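Local coordinates for protein phospholipase C-beta (PLC-beta) (Sepia officinalis, PDB 3QR0) that is a multidomain phospholipase C of the beta class that combines a PH domain, EF-hand-like helices, a TIM-type barrel with a bound calcium ion, and a C2 domain, at residues 220-225 with 658-663; 153-158 with 179-184; 721-726 with 761-766; 229-234 with 301-306. All coordinates share one frame; numbering follows the deposited sequence.

From the N terminus, interaction 2 is the first to close, joining two helices of the EF-hand-like region across a 20-residue connection. Interaction 1 then opens at 220-225 and closes in the C2 domain after 432 intervening residues, so its loop takes in the TIM-type barrel. Interaction 4, a helix-helix contact with 66 intervening residues, lies wholly within that long loop. Interaction 3 opens only after 658-663 and holds the two sheets of the C2 domain face to face. No two loops cross. Trp-155 links interactions 2 and 1, strands 650-660 and 761-771 link interactions 1 and 3, and Phe-764 joins interaction 3 to interaction 4.

Interaction 1: residues 220-225 with 658-663; sequences KFYLAL and SAQFLS
The chi1 of Tyr-222, -179°, turns CG anti to the backbone N and sends the phenol from helix 215-225 to the end of strand 650-660, while Phe-661, with chi1 of -57°, swings its ring forward from the other side. They meet where Tyr-222 CE1 comes 3.7 Å from Phe-661 CE2. The tyrosine carbon lies at the edge of the phenylalanine ring and in its plane, whereas Phe-661 approaches the phenol at a slant, so the pair is a lateral apolar contact and not a face-to-face stack. Leu-225, three residues after Tyr-222, adds a looser touch at the same ring's edge, with its CD2 4.4 Å from Phe-661 CE1. Phe-661 directly follows the strand and has a left-handed backbone conformation, with its ring aimed at the helix.

Next to Phe-661 in the chain, Gln-660 bends at chi2, and its CG passes 3.8 Å from Tyr-222 OH. The two side chains run at about a right angle, with ring and amide planes 61° apart. The hydroxyl's polar partners lie elsewhere, in hydrogen bonds to Gln-151 OE1 and Arg-228 NH1, and Gln-151 NE2 also binds Gln-660 OE1. Over one face of the Phe-661 ring, Trp-155 packs near CZ.

This contact joins the EF-hand-like helices to the C2 domain. It combines apolar packing at the edge of the Phe-661 ring with buried polar atoms: the hydroxyl and the amide oxygen share Gln-151, which ties the phenol and the strand end into one polar network.

Interaction 2: residues 153-158 with 179-184; sequences GEWEKL and KCLSKD
The indole NE1 of Trp-155 is hydrogen-bonded to the backbone O of Phe-218 in helix 215-225, which, with the stack of Phe-218 on the indole, would limit rotation of the ring whose other end touches Leu-181. The contact belongs to a helix-loop-helix of the EF-hand-like region: helix 151-165 carries Trp-155 and Leu-158, and segment 179-184 supplies Cys-180 and Leu-181. The nearest CA atoms are those of Leu-158 and Cys-180, 7.9 Å apart.

Leu-158 is the hub: a chi1 of 177° stretches it away from its own N and divides its methyls between two partners. CD1 sits 3.6 Å from Cys-180 CB, so the cysteine meets it through its methylene. CD2 lies 3.6 Å from Leu-181 CD2, where the two leucines run across each other at about a right angle. That same Leu-181 methyl also reaches the indole, 4.2 Å from Trp-155 CZ3, so one methyl of Leu-181 touches both residues of helix 151-165.

Phe-218 also touches Leu-158, bringing helix 215-225 into the core. Nearby, Lys-179 NZ forms salt bridges with Glu-166 and Asp-61. The other methyl of Leu-181 faces helix 215-225, where its CD1 packs on Phe-221 CZ.

Interaction 3: residues 721-726 with 761-766; sequences IIVSEE and ASVFAH
Val-723 and Val-763 meet inside the beta sandwich of the C2 domain, each from a different four-stranded antiparallel sheet: strand 718-725 carries the first and strand 761-771 the second. Their CA atoms, 8.4 Å apart, are the nearest pair between the segments, a spacing filled by side chains and not by backbone pairing.

Both valines adopt the same conformation, chi1 being -175° for Val-723 and 167° for Val-763, which places CG1 opposite the main-chain nitrogen. CG2 of each therefore stands beside its own N, and these are the methyls that touch: Val-723 CG2 is 3.5 Å from Val-763 CG2, which is tight for two methyl groups. The side chains slide past one another in opposite directions, so the contact is made alongside. Ile-721, two residues earlier on its strand, adds its branch methyl, with CG2 4.2 Å from Val-763 CG2. One methyl of Val-763 thus touches two residues of the facing sheet.

The directions of the side chains confirm the layering. Ile-721, Val-723, Val-763 and Ala-765 point into the space between the sheets, whereas Ile-722, Ser-762 and Phe-764 point away from it. Val-671 packs against both Ile-721 and Val-723 from strand 669-676, and Leu-662 also touches Val-723. Farther along, Ile-721 is extended at chi2 (176°), which carries its CD1 to 4.7 Å from Ala-765 CB.

Interaction 4: residues 229-234 with 301-306; sequences SEIEGI and GLLYFL
Within the EF-hand-like region, helices 230-238 and 299-307 cross steeply through a purely aliphatic contact: over the segments compared, their axes approach to 10.8 Å at the closest and their directions differ by 105°. Such an angle confines the touch to a compact patch, with Ile-231 and Leu-303 the nearest CA pair, 7.1 Å apart.

Ile-231 supplies the largest share of the buried surface. Its CG1 stands beside the backbone N (chi1 -61°), and a further bend at chi2, -62°, delivers CD1 to a point between two leucines one helical turn apart. That methyl of Ile-231, CD1, lies 3.9 Å from Leu-303 CD1, the side chains crossing at about a right angle, and 4.0 Å from Leu-306 CD1, which it meets tip to tip. One turn on, Ile-234 uses its branch methyl instead: CG2 is 4.2 Å from Leu-302 CD2, again across a near-perpendicular pair of side chains. These distances describe ordinary methyl packing, without strain.

At the margin, Glu-232 forms a salt bridge with Lys-299, adding a charged tie to the apolar core. Helix 299-307 turns other faces to its neighbours, with Phe-305 against helix 247-257 and Tyr-304 against helix 273-288. Toward the C2 domain, Phe-764 of strand 761-771 borders the patch, its CE2 packing on Ile-234 CD1 and its CZ on Leu-306 CD1, so that one residue of the strand touches both helices.

Interaction 1: residues 220-225 with 658-663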
loop_
_atom_site.group_PDB
_atom_site.type_symbol
_atom_site.label_atom_id
_atom_site.label_comp_id
_atom_site.label_asym_id
_atom_site.label_seq_id
_atom_site.Cartn_x
_atom_site.Cartn_y
_atom_site.Cartn_z
ATOM N N LYS A 220 30.857 5.389 5.218
ATOM C CA LYS A 220 31.934 4.812 6.031
ATOM C C LYS A 220 31.523 4.769 7.520
ATOM O O LYS A 220 31.930 3.878 8.260
ATOM C CB LYS A 220 33.242 5.599 5.840
ATOM C CG LYS A 220 34.508 4.780 6.081
ATOM C CD LYS A 220 35.783 5.607 5.871
ATOM C CE LYS A 220 36.995 4.906 6.481
ATOM N NZ LYS A 220 38.259 5.693 6.346
ATOM N N PHE A 221 30.700 5.728 7.944
ATOM C CA PHE A 221 30.113 5.713 9.289
ATOM C C PHE A 221 29.177 4.510 9.466
ATOM O O PHE A 221 29.231 3.835 10.491
ATOM C CB PHE A 221 29.400 7.044 9.572
ATOM C CG PHE A 221 28.487 7.025 10.773
ATOM C CD1 PHE A 221 28.984 6.769 12.041
ATOM C CD2 PHE A 221 27.136 7.314 10.634
ATOM C CE1 PHE A 221 28.142 6.775 13.148
ATOM C CE2 PHE A 221 26.290 7.321 11.734
ATOM C CZ PHE A 221 26.794 7.050 12.993
ATOM N N TYR A 222 28.338 4.243 8.464
ATOM C CA TYR A 222 27.504 3.032 8.443
ATOM C C TYR A 222 28.365 1.777 8.616
ATOM O O TYR A 222 28.045 0.911 9.429
ATOM C CB TYR A 222 26.702 2.930 7.133
ATOM C CG TYR A 222 25.793 1.715 7.043
ATOM C CD1 TYR A 222 24.437 1.815 7.326
ATOM C CD2 TYR A 222 26.291 0.468 6.663
ATOM C CE1 TYR A 222 23.601 0.705 7.245
ATOM C CE2 TYR A 222 25.465 -0.647 6.583
ATOM C CZ TYR A 222 24.118 -0.522 6.875
ATOM O OH TYR A 222 23.290 -1.616 6.803
ATOM N N LEU A 223 29.454 1.693 7.850
ATOM C CA LEU A 223 30.372 0.551 7.928
ATOM C C LEU A 223 30.974 0.408 9.326
ATOM O O LEU A 223 31.118 -0.705 9.831
ATOM C CB LEU A 223 31.497 0.680 6.894
ATOM C CG LEU A 223 31.102 0.688 5.414
ATOM C CD1 LEU A 223 32.343 0.861 4.529
ATOM C CD2 LEU A 223 30.355 -0.581 5.054
ATOM N N ALA A 224 31.318 1.539 9.940
ATOM C CA ALA A 224 31.862 1.563 11.300
ATOM C C ALA A 224 30.821 1.261 12.383
ATOM O O ALA A 224 31.179 0.780 13.459
ATOM C CB ALA A 224 32.511 2.915 11.581
ATOM N N LEU A 225 29.550 1.557 12.111
ATOM C CA LEU A 225 28.497 1.420 13.118
ATOM C C LEU A 225 27.954 0.005 13.220
ATOM O O LEU A 225 27.992 -0.603 14.289
ATOM C CB LEU A 225 27.337 2.382 12.834
ATOM C CG LEU A 225 26.180 2.334 13.844
ATOM C CD1 LEU A 225 26.694 2.588 15.259
ATOM C CD2 LEU A 225 25.094 3.334 13.477
ATOM N N SER A 658 19.517 -11.241 8.647
ATOM C CA SER A 658 19.675 -10.191 9.640
ATOM C C SER A 658 18.645 -9.083 9.448
ATOM O O SER A 658 17.849 -9.119 8.514
ATOM C CB SER A 658 21.086 -9.606 9.556
ATOM O OG SER A 658 21.283 -8.924 8.331
ATOM N N ALA A 659 18.662 -8.113 10.354
ATOM C CA ALA A 659 17.841 -6.914 10.225
ATOM C C ALA A 659 18.623 -5.702 10.695
ATOM O O ALA A 659 19.565 -5.831 11.472
ATOM C CB ALA A 659 16.546 -7.054 11.014
ATOM N N GLN A 660 18.236 -4.530 10.198
ATOM C CA GLN A 660 18.888 -3.277 10.551
ATOM C C GLN A 660 17.869 -2.249 11.020
ATOM O O GLN A 660 16.794 -2.123 10.436
ATOM C CB GLN A 660 19.653 -2.705 9.357
ATOM C CG GLN A 660 20.752 -3.623 8.813
ATOM C CD GLN A 660 20.219 -4.712 7.910
ATOM O OE1 GLN A 660 19.428 -4.448 6.997
ATOM N NE2 GLN A 660 20.643 -5.951 8.158
ATOM N N PHE A 661 18.227 -1.523 12.076
ATOM C CA PHE A 661 17.482 -0.352 12.531
ATOM C C PHE A 661 16.013 -0.639 12.777
ATOM O O PHE A 661 15.147 0.109 12.335
ATOM C CB PHE A 661 17.631 0.793 11.529
ATOM C CG PHE A 661 19.049 1.179 11.266
ATOM C CD1 PHE A 661 19.813 1.766 12.260
ATOM C CD2 PHE A 661 19.622 0.963 10.022
ATOM C CE1 PHE A 661 21.129 2.129 12.022
ATOM C CE2 PHE A 661 20.929 1.329 9.776
ATOM C CZ PHE A 661 21.686 1.909 10.778
ATOM N N LEU A 662 15.736 -1.729 13.480
ATOM C CA LEU A 662 14.359 -2.075 13.815
ATOM C C LEU A 662 13.749 -1.094 14.808
ATOM O O LEU A 662 12.541 -0.881 14.795
ATOM C CB LEU A 662 14.273 -3.491 14.381
ATOM C CG LEU A 662 14.569 -4.621 13.400
ATOM C CD1 LEU A 662 14.348 -5.953 14.101
ATOM C CD2 LEU A 662 13.704 -4.516 12.138
ATOM N N SER A 663 14.578 -0.499 15.665
ATOM C CA SER A 663 14.073 0.352 16.736
ATOM C C SER A 663 15.118 1.314 17.294
ATOM O O SER A 663 16.326 1.084 17.180
ATOM C CB SER A 663 13.537 -0.526 17.870
ATOM O OG SER A 663 13.115 0.265 18.963
#

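Interaction 2: residues 153-158 with 179-184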
loop_
_atom_site.group_PDB
_atom_site.type_symbol
_atom_site.label_atom_id
_atom_site.label_comp_id
_atom_site.label_asym_id
_atom_site.label_seq_id
_atom_site.Cartn_x
_atom_site.Cartn_y
_atom_site.Cartn_z
ATOM N N GLY A 153 19.350 4.360 -0.049
ATOM C CA GLY A 153 18.476 5.518 -0.223
ATOM C C GLY A 153 17.928 6.051 1.091
ATOM O O GLY A 153 17.791 7.267 1.262
ATOM N N GLU A 154 17.605 5.152 2.019
ATOM C CA GLU A 154 17.139 5.564 3.344
ATOM C C GLU A 154 18.269 6.159 4.177
ATOM O O GLU A 154 18.032 7.030 5.015
ATOM C CB GLU A 154 16.487 4.404 4.098
ATOM C CG GLU A 154 15.118 4.001 3.557
ATOM C CD GLU A 154 14.024 5.049 3.805
ATOM O OE1 GLU A 154 14.244 6.027 4.556
ATOM O OE2 GLU A 154 12.931 4.891 3.225
ATOM N N TRP A 155 19.488 5.679 3.944
ATOM C CA TRP A 155 20.666 6.227 4.597
ATOM C C TRP A 155 20.907 7.646 4.079
ATOM O O TRP A 155 21.246 8.539 4.854
ATOM C CB TRP A 155 21.877 5.334 4.335
ATOM C CG TRP A 155 23.017 5.555 5.274
ATOM C CD1 TRP A 155 24.283 5.943 4.946
ATOM C CD2 TRP A 155 23.001 5.391 6.694
ATOM N NE1 TRP A 155 25.058 6.035 6.077
ATOM C CE2 TRP A 155 24.295 5.703 7.165
ATOM C CE3 TRP A 155 22.017 5.019 7.617
ATOM C CZ2 TRP A 155 24.635 5.651 8.516
ATOM C CZ3 TRP A 155 22.355 4.961 8.963
ATOM C CH2 TRP A 155 23.657 5.277 9.398
ATOM N N GLU A 156 20.716 7.842 2.776
ATOM C CA GLU A 156 20.826 9.162 2.159
ATOM C C GLU A 156 19.738 10.130 2.659
ATOM O O GLU A 156 20.000 11.316 2.838
ATOM C CB GLU A 156 20.779 9.046 0.631
ATOM C CG GLU A 156 21.120 10.336 -0.102
ATOM C CD GLU A 156 20.939 10.228 -1.608
ATOM O OE1 GLU A 156 19.944 9.621 -2.061
ATOM O OE2 GLU A 156 21.784 10.772 -2.342
ATOM N N LYS A 157 18.529 9.624 2.877
ATOM C CA LYS A 157 17.453 10.410 3.497
ATOM C C LYS A 157 17.867 10.948 4.872
ATOM O O LYS A 157 17.688 12.135 5.167
ATOM C CB LYS A 157 16.184 9.569 3.629
ATOM C CG LYS A 157 15.049 10.249 4.375
ATOM C CD LYS A 157 13.714 9.572 4.096
ATOM C CE LYS A 157 12.621 10.108 5.012
ATOM N NZ LYS A 157 11.278 9.561 4.656
ATOM N N LEU A 158 18.426 10.069 5.700
ATOM C CA LEU A 158 18.968 10.463 6.996
ATOM C C LEU A 158 20.080 11.500 6.823
ATOM O O LEU A 158 20.151 12.473 7.585
ATOM C CB LEU A 158 19.502 9.239 7.752
ATOM C CG LEU A 158 20.174 9.477 9.104
ATOM C CD1 LEU A 158 19.216 10.165 10.071
ATOM C CD2 LEU A 158 20.680 8.169 9.687
ATOM N N LYS A 179 20.240 11.401 18.223
ATOM C CA LYS A 179 18.779 11.437 18.388
ATOM C C LYS A 179 18.039 10.832 17.192
ATOM O O LYS A 179 16.982 10.236 17.363
ATOM C CB LYS A 179 18.270 12.861 18.657
ATOM C CG LYS A 179 18.178 13.761 17.437
ATOM C CD LYS A 179 17.470 15.067 17.740
ATOM C CE LYS A 179 17.262 15.866 16.461
ATOM N NZ LYS A 179 16.840 17.264 16.727
ATOM N N CYS A 180 18.590 10.992 15.989
ATOM C CA CYS A 180 17.967 10.432 14.787
ATOM C C CYS A 180 18.083 8.904 14.726
ATOM O O CYS A 180 17.302 8.261 14.023
ATOM C CB CYS A 180 18.566 11.053 13.517
ATOM S SG CYS A 180 18.130 12.801 13.234
ATOM N N LEU A 181 19.040 8.326 15.456
ATOM C CA LEU A 181 19.299 6.881 15.397
ATOM C C LEU A 181 18.817 6.087 16.616
ATOM O O LEU A 181 18.328 4.968 16.457
ATOM C CB LEU A 181 20.794 6.609 15.168
ATOM C CG LEU A 181 21.362 6.979 13.793
ATOM C CD1 LEU A 181 22.874 6.822 13.778
ATOM C CD2 LEU A 181 20.733 6.143 12.687
ATOM N N SER A 182 18.958 6.632 17.825
ATOM C CA SER A 182 18.629 5.852 19.028
ATOM C C SER A 182 18.358 6.683 20.285
ATOM O O SER A 182 18.906 7.776 20.459
ATOM C CB SER A 182 19.752 4.849 19.320
ATOM O OG SER A 182 19.352 3.896 20.289
ATOM N N LYS A 183 17.500 6.138 21.148
ATOM C CA LYS A 183 17.245 6.678 22.484
ATOM C C LYS A 183 17.945 5.845 23.561
ATOM O O LYS A 183 17.852 6.162 24.748
ATOM C CB LYS A 183 15.738 6.700 22.765
ATOM C CG LYS A 183 14.935 7.554 21.795
ATOM C CD LYS A 183 13.435 7.484 22.084
ATOM C CE LYS A 183 12.652 8.433 21.185
ATOM N NZ LYS A 183 11.181 8.361 21.430
ATOM N N ASP A 184 18.648 4.790 23.145
ATOM C CA ASP A 184 19.302 3.863 24.070
ATOM C C ASP A 184 20.744 4.286 24.363
ATOM O O ASP A 184 21.479 4.683 23.458
ATOM C CB ASP A 184 19.278 2.449 23.487
ATOM C CG ASP A 184 19.823 1.413 24.445
ATOM O OD1 ASP A 184 19.017 0.809 25.184
ATOM O OD2 ASP A 184 21.055 1.208 24.465
#

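Interaction 3: residues 721-726 with 761-766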
loop_
_atom_site.group_PDB
_atom_site.type_symbol
_atom_site.label_atom_id
_atom_site.label_comp_id
_atom_site.label_asym_id
_atom_site.label_seq_id
_atom_site.Cartn_x
_atom_site.Cartn_y
_atom_site.Cartn_z
ATOM N N ILE A 721 7.090 -11.072 4.676
ATOM C CA ILE A 721 7.984 -11.033 5.833
ATOM C C ILE A 721 7.358 -10.155 6.914
ATOM O O ILE A 721 6.976 -9.021 6.635
ATOM C CB ILE A 721 9.375 -10.473 5.445
ATOM C CG1 ILE A 721 10.116 -11.460 4.536
ATOM C CG2 ILE A 721 10.219 -10.191 6.690
ATOM C CD1 ILE A 721 11.478 -10.938 4.023
ATOM N N ILE A 722 7.241 -10.681 8.133
ATOM C CA ILE A 722 6.697 -9.929 9.263
ATOM C C ILE A 722 7.713 -9.917 10.401
ATOM O O ILE A 722 8.200 -10.965 10.816
ATOM C CB ILE A 722 5.362 -10.523 9.790
ATOM C CG1 ILE A 722 4.359 -10.762 8.654
ATOM C CG2 ILE A 722 4.749 -9.580 10.829
ATOM C CD1 ILE A 722 4.428 -12.144 8.030
ATOM N N VAL A 723 8.042 -8.730 10.895
ATOM C CA VAL A 723 8.957 -8.602 12.018
ATOM C C VAL A 723 8.180 -8.150 13.248
ATOM O O VAL A 723 7.399 -7.197 13.177
ATOM C CB VAL A 723 10.097 -7.612 11.731
ATOM C CG1 VAL A 723 11.090 -7.612 12.886
ATOM C CG2 VAL A 723 10.800 -7.953 10.409
ATOM N N SER A 724 8.407 -8.836 14.367
ATOM C CA SER A 724 7.716 -8.555 15.624
ATOM C C SER A 724 8.682 -8.496 16.798
ATOM O O SER A 724 9.756 -9.100 16.762
ATOM C CB SER A 724 6.676 -9.646 15.901
ATOM O OG SER A 724 5.736 -9.744 14.846
ATOM N N GLU A 725 8.295 -7.772 17.845
ATOM C CA GLU A 725 8.987 -7.859 19.125
ATOM C C GLU A 725 8.670 -9.227 19.733
ATOM O O GLU A 725 7.703 -9.880 19.325
ATOM C CB GLU A 725 8.561 -6.733 20.070
ATOM C CG GLU A 725 8.851 -5.333 19.528
ATOM C CD GLU A 725 8.760 -4.234 20.584
ATOM O OE1 GLU A 725 9.149 -4.471 21.746
ATOM O OE2 GLU A 725 8.317 -3.120 20.240
ATOM N N GLU A 726 9.480 -9.660 20.699
ATOM C CA GLU A 726 9.299 -10.972 21.331
ATOM C C GLU A 726 7.901 -11.162 21.918
ATOM O O GLU A 726 7.360 -12.267 21.877
ATOM C CB GLU A 726 10.345 -11.207 22.424
ATOM C CG GLU A 726 10.121 -12.499 23.218
ATOM C CD GLU A 726 11.296 -12.884 24.096
ATOM O OE1 GLU A 726 12.121 -12.004 24.426
ATOM O OE2 GLU A 726 11.381 -14.076 24.473
ATOM N N ALA A 761 14.485 0.788 8.867
ATOM C CA ALA A 761 14.180 -0.577 9.310
ATOM C C ALA A 761 14.107 -1.517 8.117
ATOM O O ALA A 761 13.306 -1.308 7.203
ATOM C CB ALA A 761 12.871 -0.620 10.113
ATOM N N SER A 762 14.959 -2.541 8.127
ATOM C CA SER A 762 15.093 -3.462 7.004
ATOM C C SER A 762 15.435 -4.869 7.477
ATOM O O SER A 762 16.043 -5.046 8.528
ATOM C CB SER A 762 16.202 -3.000 6.055
ATOM O OG SER A 762 16.029 -1.649 5.654
ATOM N N VAL A 763 15.028 -5.855 6.687
ATOM C CA VAL A 763 15.489 -7.231 6.848
ATOM C C VAL A 763 16.420 -7.534 5.680
ATOM O O VAL A 763 16.156 -7.121 4.548
ATOM C CB VAL A 763 14.309 -8.227 6.882
ATOM C CG1 VAL A 763 14.797 -9.673 6.722
ATOM C CG2 VAL A 763 13.536 -8.080 8.188
ATOM N N PHE A 764 17.517 -8.229 5.961
ATOM C CA PHE A 764 18.407 -8.738 4.927
ATOM C C PHE A 764 18.155 -10.244 4.809
ATOM O O PHE A 764 18.176 -10.968 5.817
ATOM C CB PHE A 764 19.864 -8.432 5.280
ATOM C CG PHE A 764 20.860 -8.872 4.241
ATOM C CD1 PHE A 764 20.870 -8.292 2.976
ATOM C CD2 PHE A 764 21.806 -9.849 4.536
ATOM C CE1 PHE A 764 21.795 -8.688 2.015
ATOM C CE2 PHE A 764 22.737 -10.251 3.582
ATOM C CZ PHE A 764 22.729 -9.674 2.317
ATOM N N ALA A 765 17.890 -10.700 3.586
ATOM C CA ALA A 765 17.498 -12.089 3.341
ATOM C C ALA A 765 18.101 -12.624 2.043
ATOM O O ALA A 765 18.520 -11.849 1.177
ATOM C CB ALA A 765 15.975 -12.191 3.283
ATOM N N HIS A 766 18.141 -13.948 1.915
ATOM C CA HIS A 766 18.424 -14.588 0.636
ATOM C C HIS A 766 17.155 -15.268 0.132
ATOM O O HIS A 766 16.471 -15.973 0.883
ATOM C CB HIS A 766 19.552 -15.611 0.733
ATOM C CG HIS A 766 19.960 -16.175 -0.595
ATOM N ND1 HIS A 766 19.362 -17.287 -1.149
ATOM C CD2 HIS A 766 20.895 -15.768 -1.487
ATOM C CE1 HIS A 766 19.920 -17.547 -2.319
ATOM N NE2 HIS A 766 20.851 -16.638 -2.548
#

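Interaction 4: residues 229-234 with 301-306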
loop_
_atom_site.group_PDB
_atom_site.type_symbol
_atom_site.label_atom_id
_atom_site.label_comp_id
_atom_site.label_asym_id
_atom_site.label_seq_id
_atom_site.Cartn_x
_atom_site.Cartn_y
_atom_site.Cartn_z
ATOM N N SER A 229 28.031 -8.909 10.023
ATOM C CA SER A 229 28.875 -10.109 10.093
ATOM C C SER A 229 28.708 -11.050 8.915
ATOM O O SER A 229 29.663 -11.714 8.512
ATOM C CB SER A 229 28.554 -10.898 11.367
ATOM O OG SER A 229 28.846 -10.140 12.521
ATOM N N GLU A 230 27.484 -11.117 8.397
ATOM C CA GLU A 230 27.137 -12.006 7.294
ATOM C C GLU A 230 27.911 -11.736 6.001
ATOM O O GLU A 230 28.057 -12.631 5.170
ATOM C CB GLU A 230 25.630 -11.926 7.001
ATOM C CG GLU A 230 25.116 -10.559 6.474
ATOM C CD GLU A 230 24.662 -9.606 7.574
ATOM O OE1 GLU A 230 25.185 -9.698 8.704
ATOM O OE2 GLU A 230 23.781 -8.755 7.305
ATOM N N ILE A 231 28.388 -10.506 5.825
ATOM C CA ILE A 231 28.968 -10.089 4.552
ATOM C C ILE A 231 30.282 -10.819 4.262
ATOM O O ILE A 231 30.587 -11.089 3.107
ATOM C CB ILE A 231 29.167 -8.549 4.482
ATOM C CG1 ILE A 231 27.821 -7.824 4.612
ATOM C CG2 ILE A 231 29.822 -8.143 3.176
ATOM C CD1 ILE A 231 26.821 -8.138 3.499
ATOM N N GLU A 232 31.034 -11.156 5.311
ATOM C CA GLU A 232 32.301 -11.874 5.163
ATOM C C GLU A 232 32.106 -13.230 4.478
ATOM O O GLU A 232 32.760 -13.529 3.476
ATOM C CB GLU A 232 32.975 -12.065 6.531
ATOM C CG GLU A 232 34.372 -12.689 6.482
ATOM C CD GLU A 232 35.388 -11.819 5.757
ATOM O OE1 GLU A 232 35.496 -10.614 6.089
ATOM O OE2 GLU A 232 36.086 -12.343 4.860
ATOM N N GLY A 233 31.213 -14.046 5.027
ATOM C CA GLY A 233 30.883 -15.338 4.434
ATOM C C GLY A 233 30.309 -15.209 3.032
ATOM O O GLY A 233 30.629 -16.004 2.151
ATOM N N ILE A 234 29.467 -14.202 2.817
ATOM C CA ILE A 234 28.869 -13.974 1.496
ATOM C C ILE A 234 29.929 -13.531 0.481
ATOM O O ILE A 234 29.934 -13.981 -0.663
ATOM C CB ILE A 234 27.722 -12.943 1.564
ATOM C CG1 ILE A 234 26.534 -13.527 2.337
ATOM C CG2 ILE A 234 27.288 -12.525 0.164
ATOM C CD1 ILE A 234 25.486 -12.496 2.722
ATOM N N GLY A 301 32.463 -2.631 -1.085
ATOM C CA GLY A 301 31.815 -2.376 -2.372
ATOM C C GLY A 301 30.607 -3.267 -2.602
ATOM O O GLY A 301 29.595 -2.816 -3.145
ATOM N N LEU A 302 30.709 -4.534 -2.191
ATOM C CA LEU A 302 29.588 -5.476 -2.291
ATOM C C LEU A 302 28.409 -5.042 -1.430
ATOM O O LEU A 302 27.266 -5.040 -1.886
ATOM C CB LEU A 302 30.020 -6.892 -1.881
ATOM C CG LEU A 302 28.933 -7.975 -1.908
ATOM C CD1 LEU A 302 28.364 -8.141 -3.319
ATOM C CD2 LEU A 302 29.475 -9.297 -1.395
ATOM N N LEU A 303 28.687 -4.692 -0.180
ATOM C CA LEU A 303 27.642 -4.229 0.736
ATOM C C LEU A 303 26.959 -2.979 0.183
ATOM O O LEU A 303 25.738 -2.844 0.262
ATOM C CB LEU A 303 28.223 -3.951 2.128
ATOM C CG LEU A 303 27.242 -3.521 3.226
ATOM C CD1 LEU A 303 25.977 -4.380 3.226
ATOM C CD2 LEU A 303 27.929 -3.575 4.583
ATOM N N TYR A 304 27.750 -2.080 -0.397
ATOM C CA TYR A 304 27.207 -0.870 -1.024
ATOM C C TYR A 304 26.221 -1.256 -2.135
ATOM O O TYR A 304 25.093 -0.765 -2.170
ATOM C CB TYR A 304 28.347 -0.007 -1.584
ATOM C CG TYR A 304 27.914 1.329 -2.150
ATOM C CD1 TYR A 304 27.993 2.494 -1.387
ATOM C CD2 TYR A 304 27.440 1.433 -3.453
ATOM C CE1 TYR A 304 27.599 3.727 -1.909
ATOM C CE2 TYR A 304 27.041 2.662 -3.982
ATOM C CZ TYR A 304 27.130 3.799 -3.208
ATOM O OH TYR A 304 26.737 5.004 -3.741
ATOM N N PHE A 305 26.642 -2.144 -3.030
ATOM C CA PHE A 305 25.756 -2.633 -4.092
ATOM C C PHE A 305 24.467 -3.221 -3.530
ATOM O O PHE A 305 23.374 -2.923 -4.010
ATOM C CB PHE A 305 26.421 -3.714 -4.950
ATOM C CG PHE A 305 25.425 -4.534 -5.732
ATOM C CD1 PHE A 305 24.805 -4.002 -6.851
ATOM C CD2 PHE A 305 25.067 -5.810 -5.317
ATOM C CE1 PHE A 305 23.869 -4.734 -7.559
ATOM C CE2 PHE A 305 24.132 -6.549 -6.025
ATOM C CZ PHE A 305 23.533 -6.011 -7.141
ATOM N N LEU A 306 24.610 -4.082 -2.527
ATOM C CA LEU A 306 23.474 -4.826 -1.990
ATOM C C LEU A 306 22.409 -3.900 -1.432
ATOM O O LEU A 306 21.229 -4.251 -1.423
ATOM C CB LEU A 306 23.923 -5.813 -0.917
ATOM C CG LEU A 306 24.725 -7.033 -1.384
ATOM C CD1 LEU A 306 25.310 -7.745 -0.169
ATOM C CD2 LEU A 306 23.864 -7.976 -2.210
#